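Local coordinates for PAN2-PAN3 deadenylation complex catalytic subunit pan2 (Neurospora crassa, PDB 4CZW), which forms the catalytic subunit of the PAN deadenylation complex, an exonuclease that shortens the poly(A) tails of mRNA to release 5'-AMP, at residues Y59-R64 with G349-E354. Sequence-based numbering, arbitrary orientation.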
ATOM      1  N   TYR A  59       6.679  -3.234   5.429  1.00 35.67           N
ATOM      2  CA  TYR A  59       7.752  -3.310   6.411  1.00 41.01           C
ATOM      3  C   TYR A  59       8.985  -3.982   5.821  1.00 43.93           C
ATOM      4  O   TYR A  59       9.869  -4.438   6.546  1.00 45.83           O
ATOM      5  CB  TYR A  59       7.278  -4.045   7.665  1.00 41.84           C
ATOM      6  CG  TYR A  59       6.229  -3.273   8.435  1.00 48.25           C
ATOM      7  CD1 TYR A  59       6.593  -2.265   9.318  1.00 43.53           C
ATOM      8  CD2 TYR A  59       4.878  -3.541   8.268  1.00 47.31           C
ATOM      9  CE1 TYR A  59       5.640  -1.551  10.019  1.00 45.88           C
ATOM     10  CE2 TYR A  59       3.917  -2.832   8.965  1.00 49.88           C
ATOM     11  CZ  TYR A  59       4.304  -1.839   9.840  1.00 51.78           C
ATOM     12  OH  TYR A  59       3.352  -1.130  10.536  1.00 52.79           O
ATOM     13  N   THR A  60       9.025  -4.039   4.494  1.00 46.45           N
ATOM     14  CA  THR A  60      10.221  -4.440   3.768  1.00 42.49           C
ATOM     15  C   THR A  60      10.873  -3.181   3.207  1.00 36.98           C
ATOM     16  O   THR A  60      10.460  -2.685   2.159  1.00 41.86           O
ATOM     17  CB  THR A  60       9.905  -5.425   2.627  1.00 43.21           C
ATOM     18  OG1 THR A  60       9.130  -6.519   3.136  1.00 45.74           O
ATOM     19  CG2 THR A  60      11.188  -5.959   2.008  1.00 31.25           C
ATOM     20  N   PRO A  61      11.889  -2.659   3.916  1.00 40.32           N
ATOM     21  CA  PRO A  61      12.547  -1.372   3.652  1.00 35.66           C
ATOM     22  C   PRO A  61      12.855  -1.109   2.178  1.00 44.75           C
ATOM     23  O   PRO A  61      12.631   0.002   1.698  1.00 49.05           O
ATOM     24  CB  PRO A  61      13.843  -1.480   4.458  1.00 36.39           C
ATOM     25  CG  PRO A  61      13.476  -2.346   5.607  1.00 39.84           C
ATOM     26  CD  PRO A  61      12.502  -3.356   5.061  1.00 43.25           C
ATOM     27  N   LEU A  62      13.354  -2.121   1.474  1.00 47.67           N
ATOM     28  CA  LEU A  62      13.690  -1.969   0.064  1.00 39.38           C
ATOM     29  C   LEU A  62      12.446  -1.793  -0.799  1.00 47.01           C
ATOM     30  O   LEU A  62      12.480  -1.098  -1.813  1.00 45.74           O
ATOM     31  CB  LEU A  62      14.500  -3.169  -0.426  1.00 45.79           C
ATOM     32  CG  LEU A  62      15.932  -3.254   0.099  1.00 52.93           C
ATOM     33  CD1 LEU A  62      16.625  -4.495  -0.433  1.00 51.15           C
ATOM     34  CD2 LEU A  62      16.707  -1.999  -0.273  1.00 44.30           C
ATOM     35  N   LEU A  63      11.348  -2.422  -0.393  1.00 42.17           N
ATOM     36  CA  LEU A  63      10.095  -2.316  -1.132  1.00 44.06           C
ATOM     37  C   LEU A  63       9.395  -0.987  -0.867  1.00 45.42           C
ATOM     38  O   LEU A  63       8.854  -0.372  -1.786  1.00 45.26           O
ATOM     39  CB  LEU A  63       9.160  -3.476  -0.783  1.00 44.03           C
ATOM     40  CG  LEU A  63       9.559  -4.857  -1.307  1.00 48.51           C
ATOM     41  CD1 LEU A  63       8.503  -5.890  -0.952  1.00 44.54           C
ATOM     42  CD2 LEU A  63       9.784  -4.807  -2.808  1.00 44.30           C
ATOM     43  N   ARG A  64       9.406  -0.547   0.389  1.00 48.72           N
ATOM     44  CA  ARG A  64       8.747   0.701   0.763  1.00 50.88           C
ATOM     45  C   ARG A  64       9.439   1.899   0.119  1.00 46.97           C
ATOM     46  O   ARG A  64       8.782   2.794  -0.409  1.00 42.83           O
ATOM     47  CB  ARG A  64       8.715   0.873   2.286  1.00 41.44           C
ATOM     48  CG  ARG A  64       7.840   2.034   2.743  1.00 50.27           C
ATOM     49  CD  ARG A  64       8.214   2.537   4.132  1.00 45.63           C
ATOM     50  NE  ARG A  64       7.839   1.614   5.199  1.00 45.53           N
ATOM     51  CZ  ARG A  64       8.019   1.862   6.494  1.00 51.33           C
ATOM     52  NH1 ARG A  64       8.566   3.006   6.882  1.00 62.99           N
ATOM     53  NH2 ARG A  64       7.650   0.968   7.401  1.00 48.42           N
ATOM     54  N   GLY A 349      10.593  -4.424  13.211  1.00 48.03           N
ATOM     55  CA  GLY A 349      11.881  -3.889  13.607  1.00 47.24           C
ATOM     56  C   GLY A 349      12.832  -3.686  12.444  1.00 49.99           C
ATOM     57  O   GLY A 349      13.783  -2.910  12.541  1.00 58.85           O
ATOM     58  N   ARG A 350      12.574  -4.382  11.340  1.00 49.93           N
ATOM     59  CA  ARG A 350      13.431  -4.296  10.162  1.00 48.74           C
ATOM     60  C   ARG A 350      13.395  -2.899   9.548  1.00 53.90           C
ATOM     61  O   ARG A 350      14.408  -2.401   9.054  1.00 54.54           O
ATOM     62  CB  ARG A 350      13.013  -5.330   9.112  1.00 51.46           C
ATOM     63  CG  ARG A 350      12.659  -6.701   9.669  1.00 47.33           C
ATOM     64  CD  ARG A 350      13.835  -7.367  10.360  1.00 46.48           C
ATOM     65  NE  ARG A 350      13.511  -8.733  10.763  1.00 45.20           N
ATOM     66  CZ  ARG A 350      14.306  -9.510  11.491  1.00 52.41           C
ATOM     67  NH1 ARG A 350      15.481  -9.058  11.906  1.00 69.30           N
ATOM     68  NH2 ARG A 350      13.925 -10.741  11.807  1.00 51.00           N
ATOM     69  N   ALA A 351      12.223  -2.272   9.584  1.00 56.60           N
ATOM     70  CA  ALA A 351      12.035  -0.954   8.983  1.00 54.52           C
ATOM     71  C   ALA A 351      12.143   0.161  10.019  1.00 63.87           C
ATOM     72  O   ALA A 351      11.642   1.266   9.812  1.00 62.30           O
ATOM     73  CB  ALA A 351      10.691  -0.888   8.273  1.00 51.72           C
ATOM     74  N   GLU A 352      12.802  -0.136  11.133  1.00 61.17           N
ATOM     75  CA  GLU A 352      12.989   0.836  12.204  1.00 55.13           C
ATOM     76  C   GLU A 352      14.464   0.949  12.571  1.00 61.07           C
ATOM     77  O   GLU A 352      15.238   0.029  12.302  1.00 59.71           O
ATOM     78  CB  GLU A 352      12.165   0.444  13.433  1.00 57.77           C
ATOM     79  CG  GLU A 352      10.665   0.567  13.244  1.00 57.76           C
ATOM     80  CD  GLU A 352       9.890   0.154  14.479  1.00 56.42           C
ATOM     81  OE1 GLU A 352      10.510  -0.388  15.419  1.00 53.58           O
ATOM     82  OE2 GLU A 352       8.663   0.377  14.512  1.00 58.05           O
ATOM     83  N   PRO A 353      14.864   2.085  13.170  1.00 75.41           N
ATOM     84  CA  PRO A 353      16.229   2.244  13.687  1.00 68.18           C
ATOM     85  C   PRO A 353      16.636   1.091  14.598  1.00 63.29           C
ATOM     86  O   PRO A 353      15.839   0.651  15.427  1.00 68.54           O
ATOM     87  CB  PRO A 353      16.152   3.558  14.464  1.00 63.04           C
ATOM     88  CG  PRO A 353      15.111   4.339  13.748  1.00 64.02           C
ATOM     89  CD  PRO A 353      14.087   3.334  13.284  1.00 68.19           C
ATOM     90  N   GLU A 354      17.864   0.607  14.436  1.00 70.14           N
ATOM     91  CA  GLU A 354      18.336  -0.563  15.169  1.00 74.85           C
ATOM     92  C   GLU A 354      18.394  -0.319  16.673  1.00 87.71           C
ATOM     93  O   GLU A 354      19.008   0.642  17.135  1.00 97.79           O
ATOM     94  CB  GLU A 354      19.716  -0.989  14.660  1.00 76.84           C
ATOM     95  CG  GLU A 354      20.246  -2.257  15.307  1.00 82.44           C
ATOM     96  CD  GLU A 354      21.606  -2.660  14.772  1.00 96.41           C
ATOM     97  OE1 GLU A 354      22.230  -1.846  14.061  1.00 95.81           O
ATOM     98  OE2 GLU A 354      22.049  -3.791  15.061  1.00 99.57           O
TER
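Arg64 donates its backbone N to Thr60 O at 3.0 Å, and Leu63 N adds a weak bond to the same oxygen, closing the first turn of helix 61-71. Pro61 suits this turn, where helical bonding needs no N-H. Its CB is directed at the opposing loop, and CG packs 3.6 Å from Arg350 O and 4.1 Å from Ala351 CB. Ala351, third in the type I beta turn Gly349 to Glu352, fits its small methyl among several groups: CB lies 4.0 Å from Tyr59 O and 4.4 Å from Tyr59 CD1, oblique to a broad ring that also meets Phe364. Arg64 brings NH2 to the same methyl at 3.7 Å; its long, bendable chain spans helix to loop, with CG anti to the backbone N (chi1 -170°) and a chi3 bend (-72°) placing Tyr59 CD1 at the guanidinium edge, in its plane, while NE bonds to His58 O. Of the Arg350 side chain, CB comes nearest, to Tyr59 O, before a bend at chi2 leads away to a salt bridge with Glu290. The turn between strands 339-347 and 361-365 thus packs against the start of the helix carrying zinc ligand His70, in the ubiquitin-specific-protease-like fold of the pseudo-UCH domain.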